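Local structure of adenylosuccinate lyase (Francisella tularensis subsp. tularensis SCHU S4, 4EEI) at residues A21-V26 with H67-F72; A29-L34 with A45-R50; I135-S140 with R346-Y351; S353-H358 with K415-K420. The protein probably catalyses two fumarate-releasing beta-eliminations of purine biosynthesis, one yielding AMP from adenylosuccinate and the other an IMP precursor, and binds AMP. All coordinates share one frame; numbering follows the deposited sequence. Where two conformers were deposited one is given.

How the contacts relate
The four contacts form two pairs at opposite ends of a long helical subunit. Contacts 1 and 2 share helix 16-33, with centres 14 Å apart, and contact 2 is nested in the chain between the two segments of contact 1. At the far end, contacts 3 and 4 lie 11 Å apart between centres and touch: Y351 CD2 is 3.4 Å from Y418 OH, and I135 packs on K415 and L419. About 62 Å separates the centres of contacts 1 and 3. AMP sits beside H67 and D68 in contact 1. Contacts 3 and 4 both reach the third subunit; S140 of contact 3, a succinate-binding residue, packs on Q212 of that subunit.

Contact 1 of 4, residues A21-V26 with H67-F72; sequences AKMLEV and HDIIAF. With AMP (adenosine monophosphate), chain O.
M23 lies over the ring of F72 and carries its methyl end on to I69, joining helix 16-33 to the start of helix 68-77. The sulfur sits 4.6 Å from the F72 ring centroid, M23 SD being only 14° off the ring normal, which makes a Met-aromatic contact over the face. M23 CB covers the same ring nearer its rim, at 3.8 Å from F72 CZ, and adds a CH-pi contact. Beyond CG the methionine is fully extended, and this straight chain carries M23 CE to 3.8 Å from I69 CD1, the two side chains crossing at about a right angle. L24 receives the end of the phenyl ring, with its backbone L24 N 3.6 Å from F72 CZ. The axes of segments 21-26 and 68-72 cross at -75°. At the start of the second helix, H67 is the N-cap residue: I69 N gives a weak bond to H67 ND1. Over one face of the imidazole lies AMP C1', with I70 CG1 on the opposite face, and H67 NE2 bonds to the bound succinate. D68 OD1 approaches the ribose at 3.3 Å from AMP O4', and D68 OD2 pairs with R310. H67 and D68, at the N-terminus of the helix that carries I69 and F72, belong to the AMP pocket of this lyase 1 family enzyme.

Contact 2 of 4, residues A29-L34 with A45-R50; sequences AILEAL and AEIRAR
Two consecutive helices of the N-terminal part of the lyase fold, 16-33 and 43-50, meet here as a helical hairpin with a buried apolar pair and a more exposed ionic one. L31 and I47 form the apolar pair: the branch tip L31 CD2 rests 3.9 Å from I47 CD1, and the two side chains stand at about a right angle. I47 reaches it with CG1 anti to its carbonyl carbon and CD1 extended beyond. Next along each helix, E32 and R48 make the salt bridge. E32 stretches straight out from its helix, whereas R48 bends at chi3 (-64°), which turns the guanidinium back to the carboxylate. R48 NH2 donates to E32 OE1 at 3.3 Å, a weak hydrogen bond with an N-H...O angle of 138°. R48 NH1 stays farther off, 3.7 Å from the same E32 OE1, and with the two flat groups inclined by 65° the pair lacks the coplanar, two-pronged form of an arginine-carboxylate bridge. Around this pairing, L28 from helix 16-33 packs on both I47 and R48, while A44 of helix 43-50 touches L31 and E32. Helix 192-202 also packs on segment 29-34, through A29, I30, L34 and E32 itself.

Contact 3 of 4, residues I135-S140 with R346-Y351; sequences ITMGRS and RSTSAY
A Met-aromatic contact, supplemented by a threonine hydroxyl, joins strand 135-140 to the loop between helices 338-346 and 352-363. M137 supplies the sulfur, and T348 and Y351 receive it from the loop. The methionine is folded on itself: after CG, bends at chi2 (-54°) and chi3 (-55°) tuck the thioether in toward the loop. M137 SD then lies 3.4 Å from T348 OG1, the two side chains running past each other in opposite directions. Toward Y351 the approach is oblique, with M137 SD 4.9 Å from the ring centroid and 53° off its normal. The nearest ring atom is Y351 CE1, 4.0 Å from M137 SD, and the methyl M137 CE keeps the same distance from Y351 CD1. T348 OG1 also lies at the edge of the tyrosine ring, in its plane, so the hydroxyl touches both the thioether and the ring edge. Strand 135-140 pairs with 143-149 in an antiparallel two-stranded hairpin within this largely helical lyase, and Y351 also packs on P147 of the second strand. Both T348 OG1 and Y351 OH make weak hydrogen bonds to V345 O, near the end of helix 338-346. Farther along the strand, R139 reaches other copies of the protein: its backbone N bonds to E300 of the third subunit and its NE forms a salt bridge with D247 of the fourth.

Contact 4 of 4, residues S353-H358 with K415-K420; sequences SSFYLH and KKTYLK
With CG anti to the backbone N (chi1 170°), F355 sends its ring off helix 352-363 toward helix 411-418, where T417, with OG1 beside the backbone N (chi1 -60°), holds CG2 anti to that N and facing the ring. The result is a helix-helix contact in the C-terminal, all-helical part of this lyase 1 family subunit, between the start of helix 352-363 and the C-terminal turn of helix 411-418. F355 CE1 is 3.9 Å from T417 CG2, and F355 CD1 follows at 4.1 Å; the methyl comes in obliquely to the phenyl ring. T417 OG1, by contrast, is turned back into its own helix and bonds to G413 O. Y418 reaches across with the far end of its side chain, placing its hydroxyl beside the root of the phenylalanine, where Y418 OH lies 3.8 Å from F355 CB. The same T417 CG2 that touches the F355 ring also lies over one face of the Y418 ring near the rim. M409 touches F355 and T417, and C188 of the third subunit packs on F355 and Y418. One turn farther along helix 352-363, H358 bends back on its own backbone while H358 NE2 bonds to G91 N of the third subunit. H358 ND1 donates to S354 O at 2.7 Å with an N-H...O angle of 160°, from the face of that carbonyl opposite to the one used by H358 N.

Contact 1 of 4, residues A21-V26 with H67-F72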
# COMPACT_ATOMS: atom_id res chain seq x y z
N ALA B 21 -24.13 -9.66 21.35
CA ALA B 21 -24.35 -11.03 21.83
C ALA B 21 -23.01 -11.70 22.18
O ALA B 21 -22.90 -12.44 23.16
CB ALA B 21 -25.13 -11.85 20.83
N LYS B 22 -21.98 -11.43 21.37
CA LYS B 22 -20.66 -11.99 21.67
C LYS B 22 -20.04 -11.32 22.88
O LYS B 22 -19.40 -11.98 23.70
CB LYS B 22 -19.75 -11.92 20.43
CG LYS B 22 -20.23 -12.81 19.27
CD LYS B 22 -20.16 -14.30 19.63
CE LYS B 22 -21.54 -14.90 19.89
NZ LYS B 22 -22.35 -15.13 18.65
N MET B 23 -20.24 -10.01 23.02
CA MET B 23 -19.79 -9.31 24.22
C MET B 23 -20.43 -9.90 25.47
O MET B 23 -19.77 -10.07 26.50
CB MET B 23 -20.09 -7.81 24.12
CG MET B 23 -19.14 -7.05 23.20
SD MET B 23 -19.57 -5.30 23.11
CE MET B 23 -18.36 -4.72 21.90
N LEU B 24 -21.71 -10.23 25.36
CA LEU B 24 -22.42 -10.82 26.49
C LEU B 24 -21.85 -12.19 26.85
O LEU B 24 -21.68 -12.50 28.03
CB LEU B 24 -23.92 -10.93 26.18
CG LEU B 24 -24.73 -11.56 27.32
CD1 LEU B 24 -24.65 -10.71 28.59
CD2 LEU B 24 -26.19 -11.75 26.91
N GLU B 25 -21.55 -13.00 25.84
CA GLU B 25 -20.99 -14.32 26.07
C GLU B 25 -19.64 -14.22 26.79
O GLU B 25 -19.35 -15.00 27.70
CB GLU B 25 -20.83 -15.09 24.74
CG GLU B 25 -20.27 -16.50 24.93
CD GLU B 25 -20.03 -17.24 23.62
OE1 GLU B 25 -20.51 -16.77 22.56
OE2 GLU B 25 -19.36 -18.30 23.65
N VAL B 26 -18.82 -13.26 26.37
CA VAL B 26 -17.53 -13.01 27.01
C VAL B 26 -17.68 -12.51 28.45
O VAL B 26 -16.96 -12.97 29.35
CB VAL B 26 -16.69 -12.03 26.16
CG1 VAL B 26 -15.39 -11.71 26.85
CG2 VAL B 26 -16.44 -12.64 24.80
N HIS B 67 -19.60 6.34 25.49
CA HIS B 67 -18.77 5.17 25.70
C HIS B 67 -19.61 3.93 25.44
O HIS B 67 -20.53 3.64 26.20
CB HIS B 67 -18.25 5.15 27.14
CG HIS B 67 -17.15 4.17 27.38
ND1 HIS B 67 -17.27 2.82 27.09
CD2 HIS B 67 -15.90 4.32 27.89
CE1 HIS B 67 -16.15 2.20 27.40
NE2 HIS B 67 -15.30 3.09 27.89
N ASP B 68 -19.29 3.21 24.38
CA ASP B 68 -20.16 2.11 23.93
C ASP B 68 -20.26 0.91 24.89
O ASP B 68 -21.33 0.30 25.00
CB ASP B 68 -19.84 1.68 22.49
CG ASP B 68 -18.39 1.24 22.30
OD1 ASP B 68 -17.49 1.68 23.05
OD2 ASP B 68 -18.15 0.44 21.36
N ILE B 69 -19.18 0.60 25.61
CA ILE B 69 -19.21 -0.54 26.54
C ILE B 69 -19.99 -0.23 27.81
O ILE B 69 -20.71 -1.09 28.33
CB ILE B 69 -17.80 -1.03 26.90
CG1 ILE B 69 -16.98 -1.22 25.63
CG2 ILE B 69 -17.87 -2.33 27.67
CD1 ILE B 69 -17.71 -2.01 24.54
N ILE B 70 -19.85 0.99 28.33
CA ILE B 70 -20.67 1.43 29.45
C ILE B 70 -22.14 1.35 29.05
O ILE B 70 -22.98 0.90 29.83
CB ILE B 70 -20.33 2.87 29.88
CG1 ILE B 70 -18.88 2.97 30.35
CG2 ILE B 70 -21.29 3.35 30.96
CD1 ILE B 70 -18.46 4.38 30.78
N ALA B 71 -22.44 1.78 27.83
CA ALA B 71 -23.81 1.72 27.30
C ALA B 71 -24.32 0.28 27.23
O ALA B 71 -25.44 -0.01 27.64
CB ALA B 71 -23.89 2.38 25.95
N PHE B 72 -23.50 -0.61 26.68
CA PHE B 72 -23.84 -2.03 26.60
C PHE B 72 -24.06 -2.65 27.99
O PHE B 72 -25.07 -3.33 28.21
CB PHE B 72 -22.75 -2.80 25.85
CG PHE B 72 -22.78 -4.29 26.11
CD1 PHE B 72 -23.73 -5.09 25.49
CD2 PHE B 72 -21.86 -4.88 26.96
CE1 PHE B 72 -23.76 -6.45 25.71
CE2 PHE B 72 -21.88 -6.25 27.19
CZ PHE B 72 -22.84 -7.03 26.57
P AMP O . -14.63 4.72 18.00
O1P AMP O . -15.74 5.34 17.19
O2P AMP O . -13.33 5.48 17.97
O3P AMP O . -14.48 3.23 17.82
O5' AMP O . -15.14 4.87 19.52
C5' AMP O . -14.46 4.19 20.58
C4' AMP O . -15.38 4.10 21.79
O4' AMP O . -14.72 3.43 22.87
C3' AMP O . -15.77 5.48 22.30
O3' AMP O . -17.18 5.51 22.53
C2' AMP O . -15.05 5.63 23.62
O2' AMP O . -15.85 6.33 24.57
C1' AMP O . -14.81 4.20 24.06
N9 AMP O . -13.57 4.09 24.87
C8 AMP O . -12.89 5.11 25.41
N7 AMP O . -11.81 4.66 26.09
C5 AMP O . -11.79 3.32 25.99
C6 AMP O . -10.92 2.22 26.47
N6 AMP O . -9.82 2.48 27.22
N1 AMP O . -11.26 0.96 26.14
C2 AMP O . -12.35 0.69 25.40
N3 AMP O . -13.18 1.64 24.93
C4 AMP O . -12.96 2.95 25.19

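Contact 2 of 4, residues A29-L34 with A45-R50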
# COMPACT_ATOMS: atom_id res chain seq x y z
N ALA B 29 -18.62 -15.42 30.56
CA ALA B 29 -17.52 -16.37 30.74
C ALA B 29 -16.65 -15.99 31.94
O ALA B 29 -16.35 -16.84 32.79
CB ALA B 29 -16.68 -16.47 29.47
N ILE B 30 -16.24 -14.73 32.01
CA ILE B 30 -15.44 -14.29 33.15
C ILE B 30 -16.30 -14.26 34.43
O ILE B 30 -15.82 -14.59 35.52
CB ILE B 30 -14.74 -12.92 32.89
CG1 ILE B 30 -13.79 -12.58 34.04
CG2 ILE B 30 -15.76 -11.80 32.69
CD1 ILE B 30 -12.71 -13.63 34.24
N LEU B 31 -17.57 -13.91 34.30
CA LEU B 31 -18.45 -13.87 35.47
C LEU B 31 -18.60 -15.27 36.08
O LEU B 31 -18.57 -15.43 37.29
CB LEU B 31 -19.82 -13.29 35.11
CG LEU B 31 -20.85 -13.14 36.24
CD1 LEU B 31 -20.37 -12.17 37.31
CD2 LEU B 31 -22.20 -12.68 35.68
N GLU B 32 -18.73 -16.27 35.22
CA GLU B 32 -18.86 -17.65 35.68
C GLU B 32 -17.56 -18.11 36.33
O GLU B 32 -17.56 -18.79 37.35
CB GLU B 32 -19.24 -18.58 34.50
CG GLU B 32 -19.31 -20.06 34.87
CD GLU B 32 -19.83 -20.94 33.74
OE1 GLU B 32 -20.45 -20.41 32.79
OE2 GLU B 32 -19.62 -22.17 33.81
N ALA B 33 -16.43 -17.73 35.73
CA ALA B 33 -15.13 -18.03 36.33
C ALA B 33 -15.05 -17.46 37.74
O ALA B 33 -14.59 -18.12 38.68
CB ALA B 33 -14.01 -17.46 35.46
N LEU B 34 -15.52 -16.22 37.89
CA LEU B 34 -15.42 -15.52 39.16
C LEU B 34 -16.34 -16.11 40.22
O LEU B 34 -16.25 -15.74 41.39
CB LEU B 34 -15.69 -14.03 38.97
CG LEU B 34 -14.55 -13.28 38.27
CD1 LEU B 34 -14.91 -11.82 38.03
CD2 LEU B 34 -13.27 -13.38 39.09
N ALA B 45 -25.37 -18.03 35.02
CA ALA B 45 -26.40 -18.83 34.36
C ALA B 45 -27.75 -18.11 34.38
O ALA B 45 -28.54 -18.22 33.44
CB ALA B 45 -26.51 -20.20 35.01
N GLU B 46 -28.01 -17.40 35.47
CA GLU B 46 -29.24 -16.63 35.63
C GLU B 46 -29.33 -15.54 34.56
O GLU B 46 -30.36 -15.40 33.89
CB GLU B 46 -29.27 -16.00 37.02
CG GLU B 46 -30.41 -15.02 37.26
CD GLU B 46 -31.71 -15.71 37.64
OE1 GLU B 46 -31.74 -16.96 37.66
OE2 GLU B 46 -32.70 -15.00 37.93
N ILE B 47 -28.25 -14.79 34.40
CA ILE B 47 -28.21 -13.70 33.44
C ILE B 47 -28.25 -14.24 32.01
O ILE B 47 -28.94 -13.69 31.14
CB ILE B 47 -26.97 -12.81 33.67
CG1 ILE B 47 -27.04 -12.15 35.05
CG2 ILE B 47 -26.83 -11.76 32.57
CD1 ILE B 47 -25.81 -11.30 35.41
N ARG B 48 -27.53 -15.33 31.78
CA ARG B 48 -27.50 -15.99 30.47
C ARG B 48 -28.91 -16.35 29.99
O ARG B 48 -29.22 -16.19 28.81
CB ARG B 48 -26.62 -17.25 30.54
CG ARG B 48 -26.47 -18.00 29.22
CD ARG B 48 -25.42 -19.12 29.31
NE ARG B 48 -24.07 -18.61 29.56
CZ ARG B 48 -23.36 -18.82 30.67
NH1 ARG B 48 -23.87 -19.54 31.66
NH2 ARG B 48 -22.14 -18.33 30.79
N ALA B 49 -29.76 -16.79 30.91
CA ALA B 49 -31.09 -17.27 30.54
C ALA B 49 -32.11 -16.16 30.25
O ALA B 49 -33.15 -16.41 29.64
CB ALA B 49 -31.64 -18.20 31.63
N ARG B 50 -31.82 -14.94 30.69
CA ARG B 50 -32.82 -13.88 30.68
C ARG B 50 -32.43 -12.65 29.87
O ARG B 50 -33.28 -11.97 29.30
CB ARG B 50 -33.13 -13.47 32.11
CG ARG B 50 -33.40 -14.64 33.03
CD ARG B 50 -34.71 -14.45 33.76
NE ARG B 50 -34.83 -13.09 34.27
CZ ARG B 50 -34.38 -12.69 35.45
NH1 ARG B 50 -33.78 -13.55 36.26
NH2 ARG B 50 -34.53 -11.43 35.83

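Contact 3 of 4, residues I135-S140 with R346-Y351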
# COMPACT_ATOMS: atom_id res chain seq x y z
N ILE B 135 -5.07 -30.41 -25.13
CA ILE B 135 -3.77 -29.79 -25.40
C ILE B 135 -3.97 -28.33 -25.84
O ILE B 135 -4.83 -28.03 -26.67
CB ILE B 135 -2.93 -30.60 -26.42
CG1 ILE B 135 -1.51 -30.05 -26.53
CG2 ILE B 135 -3.60 -30.66 -27.78
CD1 ILE B 135 -0.53 -31.06 -27.11
N THR B 136 -3.19 -27.43 -25.24
CA THR B 136 -3.31 -26.00 -25.52
C THR B 136 -1.93 -25.41 -25.74
O THR B 136 -0.92 -26.05 -25.43
CB THR B 136 -3.99 -25.26 -24.35
OG1 THR B 136 -4.27 -23.90 -24.72
CG2 THR B 136 -3.10 -25.28 -23.12
N MET B 137 -1.87 -24.20 -26.31
CA MET B 137 -0.59 -23.51 -26.44
C MET B 137 -0.24 -22.77 -25.15
O MET B 137 -0.99 -21.89 -24.70
CB MET B 137 -0.62 -22.51 -27.60
CG MET B 137 -0.60 -23.13 -28.98
SD MET B 137 0.78 -24.27 -29.19
CE MET B 137 2.15 -23.19 -28.77
N GLY B 138 0.89 -23.14 -24.55
CA GLY B 138 1.46 -22.37 -23.46
C GLY B 138 1.98 -21.05 -24.02
O GLY B 138 2.37 -20.98 -25.19
N ARG B 139 1.97 -20.01 -23.19
CA ARG B 139 2.34 -18.68 -23.64
C ARG B 139 3.24 -17.99 -22.63
O ARG B 139 2.94 -17.94 -21.43
CB ARG B 139 1.09 -17.81 -23.85
CG ARG B 139 0.23 -18.17 -25.08
CD ARG B 139 -1.01 -17.27 -25.11
NE ARG B 139 -2.03 -17.67 -26.09
CZ ARG B 139 -2.95 -18.61 -25.87
NH1 ARG B 139 -2.98 -19.27 -24.72
NH2 ARG B 139 -3.85 -18.90 -26.81
N SER B 140 4.37 -17.46 -23.11
CA SER B 140 5.24 -16.66 -22.27
C SER B 140 5.41 -15.30 -22.93
O SER B 140 5.64 -15.22 -24.13
CB SER B 140 6.59 -17.34 -22.08
OG SER B 140 7.16 -17.66 -23.32
N ARG B 346 -2.79 -27.01 -33.44
CA ARG B 346 -2.60 -27.51 -34.79
C ARG B 346 -2.08 -26.43 -35.73
O ARG B 346 -1.31 -26.71 -36.65
CB ARG B 346 -3.91 -28.06 -35.35
CG ARG B 346 -4.40 -29.34 -34.70
CD ARG B 346 -5.64 -29.83 -35.42
NE ARG B 346 -5.98 -31.20 -35.07
CZ ARG B 346 -6.86 -31.54 -34.14
NH1 ARG B 346 -7.11 -32.82 -33.90
NH2 ARG B 346 -7.51 -30.60 -33.46
N SER B 347 -2.52 -25.20 -35.51
CA SER B 347 -2.18 -24.10 -36.41
C SER B 347 -0.74 -23.60 -36.22
O SER B 347 -0.25 -22.80 -37.01
CB SER B 347 -3.17 -22.93 -36.22
OG SER B 347 -2.93 -22.26 -35.00
N THR B 348 -0.06 -24.08 -35.18
CA THR B 348 1.30 -23.63 -34.90
C THR B 348 2.30 -24.78 -34.91
O THR B 348 2.09 -25.80 -34.25
CB THR B 348 1.38 -22.87 -33.56
OG1 THR B 348 1.40 -23.81 -32.48
CG2 THR B 348 0.20 -21.94 -33.40
N SER B 349 3.39 -24.61 -35.65
CA SER B 349 4.46 -25.62 -35.70
C SER B 349 5.85 -25.14 -35.26
O SER B 349 6.82 -25.90 -35.34
CB SER B 349 4.54 -26.24 -37.09
OG SER B 349 4.50 -25.24 -38.09
N ALA B 350 5.96 -23.89 -34.82
CA ALA B 350 7.27 -23.29 -34.56
C ALA B 350 8.08 -23.99 -33.46
O ALA B 350 9.29 -24.17 -33.59
CB ALA B 350 7.12 -21.81 -34.24
N TYR B 351 7.40 -24.37 -32.39
CA TYR B 351 8.01 -25.05 -31.25
C TYR B 351 8.75 -26.34 -31.63
O TYR B 351 9.63 -26.80 -30.91
CB TYR B 351 6.95 -25.35 -30.19
CG TYR B 351 5.72 -26.06 -30.70
CD1 TYR B 351 4.59 -25.34 -31.07
CD2 TYR B 351 5.69 -27.44 -30.82
CE1 TYR B 351 3.46 -25.99 -31.53
CE2 TYR B 351 4.57 -28.09 -31.28
CZ TYR B 351 3.46 -27.36 -31.64
OH TYR B 351 2.33 -28.01 -32.11

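Contact 4 of 4, residues S353-H358 with K415-K420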
# COMPACT_ATOMS: atom_id res chain seq x y z
N SER B 353 10.95 -26.99 -33.84
CA SER B 353 12.37 -26.85 -34.14
C SER B 353 13.23 -27.11 -32.90
O SER B 353 14.24 -27.81 -32.98
CB SER B 353 12.67 -25.46 -34.70
OG SER B 353 12.07 -25.31 -35.97
N SER B 354 12.81 -26.57 -31.77
CA SER B 354 13.52 -26.83 -30.52
C SER B 354 13.49 -28.31 -30.18
O SER B 354 14.47 -28.86 -29.69
CB SER B 354 12.94 -26.01 -29.36
OG SER B 354 13.61 -26.33 -28.16
N PHE B 355 12.36 -28.97 -30.46
CA PHE B 355 12.26 -30.40 -30.21
C PHE B 355 13.29 -31.16 -31.03
O PHE B 355 14.10 -31.91 -30.48
CB PHE B 355 10.85 -30.91 -30.52
CG PHE B 355 10.75 -32.41 -30.50
CD1 PHE B 355 10.68 -33.10 -29.29
CD2 PHE B 355 10.76 -33.14 -31.68
CE1 PHE B 355 10.60 -34.48 -29.27
CE2 PHE B 355 10.69 -34.52 -31.67
CZ PHE B 355 10.61 -35.19 -30.46
N TYR B 356 13.27 -30.94 -32.34
CA TYR B 356 14.21 -31.58 -33.26
C TYR B 356 15.66 -31.20 -32.98
O TYR B 356 16.56 -32.02 -33.16
CB TYR B 356 13.86 -31.25 -34.71
CG TYR B 356 12.57 -31.89 -35.15
CD1 TYR B 356 12.39 -33.26 -35.05
CD2 TYR B 356 11.54 -31.12 -35.66
CE1 TYR B 356 11.21 -33.85 -35.45
CE2 TYR B 356 10.36 -31.71 -36.06
CZ TYR B 356 10.20 -33.07 -35.95
OH TYR B 356 9.02 -33.65 -36.35
N LEU B 357 15.90 -29.95 -32.57
CA LEU B 357 17.26 -29.53 -32.26
C LEU B 357 17.79 -30.37 -31.10
O LEU B 357 18.89 -30.93 -31.19
CB LEU B 357 17.32 -28.04 -31.91
CG LEU B 357 18.71 -27.52 -31.55
CD1 LEU B 357 19.73 -27.95 -32.59
CD2 LEU B 357 18.72 -26.02 -31.41
N HIS B 358 17.01 -30.44 -30.03
CA HIS B 358 17.36 -31.26 -28.88
C HIS B 358 17.50 -32.72 -29.25
O HIS B 358 18.40 -33.41 -28.77
CB HIS B 358 16.30 -31.11 -27.78
CG HIS B 358 16.44 -29.86 -26.97
ND1 HIS B 358 15.87 -28.67 -27.35
CD2 HIS B 358 17.06 -29.63 -25.79
CE1 HIS B 358 16.14 -27.75 -26.44
NE2 HIS B 358 16.86 -28.31 -25.48
N LYS B 415 0.94 -34.54 -28.82
CA LYS B 415 0.26 -34.75 -27.54
C LYS B 415 1.06 -35.66 -26.63
O LYS B 415 1.20 -35.40 -25.44
CB LYS B 415 -1.15 -35.32 -27.77
CG LYS B 415 -2.25 -34.29 -27.61
CD LYS B 415 -3.56 -34.75 -28.23
CE LYS B 415 -4.09 -36.03 -27.61
NZ LYS B 415 -5.43 -36.40 -28.15
N LYS B 416 1.60 -36.73 -27.20
CA LYS B 416 2.42 -37.69 -26.46
C LYS B 416 3.64 -37.03 -25.86
O LYS B 416 4.09 -37.40 -24.78
CB LYS B 416 2.91 -38.78 -27.39
CG LYS B 416 2.35 -40.15 -27.10
CD LYS B 416 0.89 -40.21 -27.49
CE LYS B 416 0.36 -41.63 -27.39
NZ LYS B 416 -0.40 -42.01 -28.62
N THR B 417 4.18 -36.06 -26.59
CA THR B 417 5.44 -35.44 -26.20
C THR B 417 5.24 -34.40 -25.11
O THR B 417 5.91 -34.43 -24.08
CB THR B 417 6.12 -34.79 -27.42
OG1 THR B 417 6.39 -35.80 -28.41
CG2 THR B 417 7.43 -34.12 -27.03
N TYR B 418 4.31 -33.49 -25.34
CA TYR B 418 4.19 -32.32 -24.48
C TYR B 418 3.29 -32.53 -23.27
O TYR B 418 3.18 -31.65 -22.42
CB TYR B 418 3.74 -31.13 -25.32
CG TYR B 418 4.79 -30.70 -26.30
CD1 TYR B 418 5.84 -29.88 -25.91
CD2 TYR B 418 4.75 -31.12 -27.63
CE1 TYR B 418 6.81 -29.48 -26.80
CE2 TYR B 418 5.72 -30.73 -28.53
CZ TYR B 418 6.75 -29.91 -28.11
OH TYR B 418 7.72 -29.51 -28.99
N LEU B 419 2.65 -33.69 -23.21
CA LEU B 419 1.84 -34.05 -22.05
C LEU B 419 2.37 -35.32 -21.38
O LEU B 419 1.67 -35.96 -20.60
CB LEU B 419 0.37 -34.23 -22.44
CG LEU B 419 -0.53 -32.99 -22.39
CD1 LEU B 419 -0.13 -31.93 -23.40
CD2 LEU B 419 -1.98 -33.37 -22.59
N LYS B 420 3.62 -35.65 -21.70
CA LYS B 420 4.28 -36.87 -21.21
C LYS B 420 4.23 -37.03 -19.69
O LYS B 420 4.01 -38.13 -19.18
CB LYS B 420 5.74 -36.89 -21.68
CG LYS B 420 6.55 -38.11 -21.25
CD LYS B 420 8.05 -37.91 -21.54
CE LYS B 420 8.70 -36.91 -20.57
NZ LYS B 420 9.76 -36.04 -21.19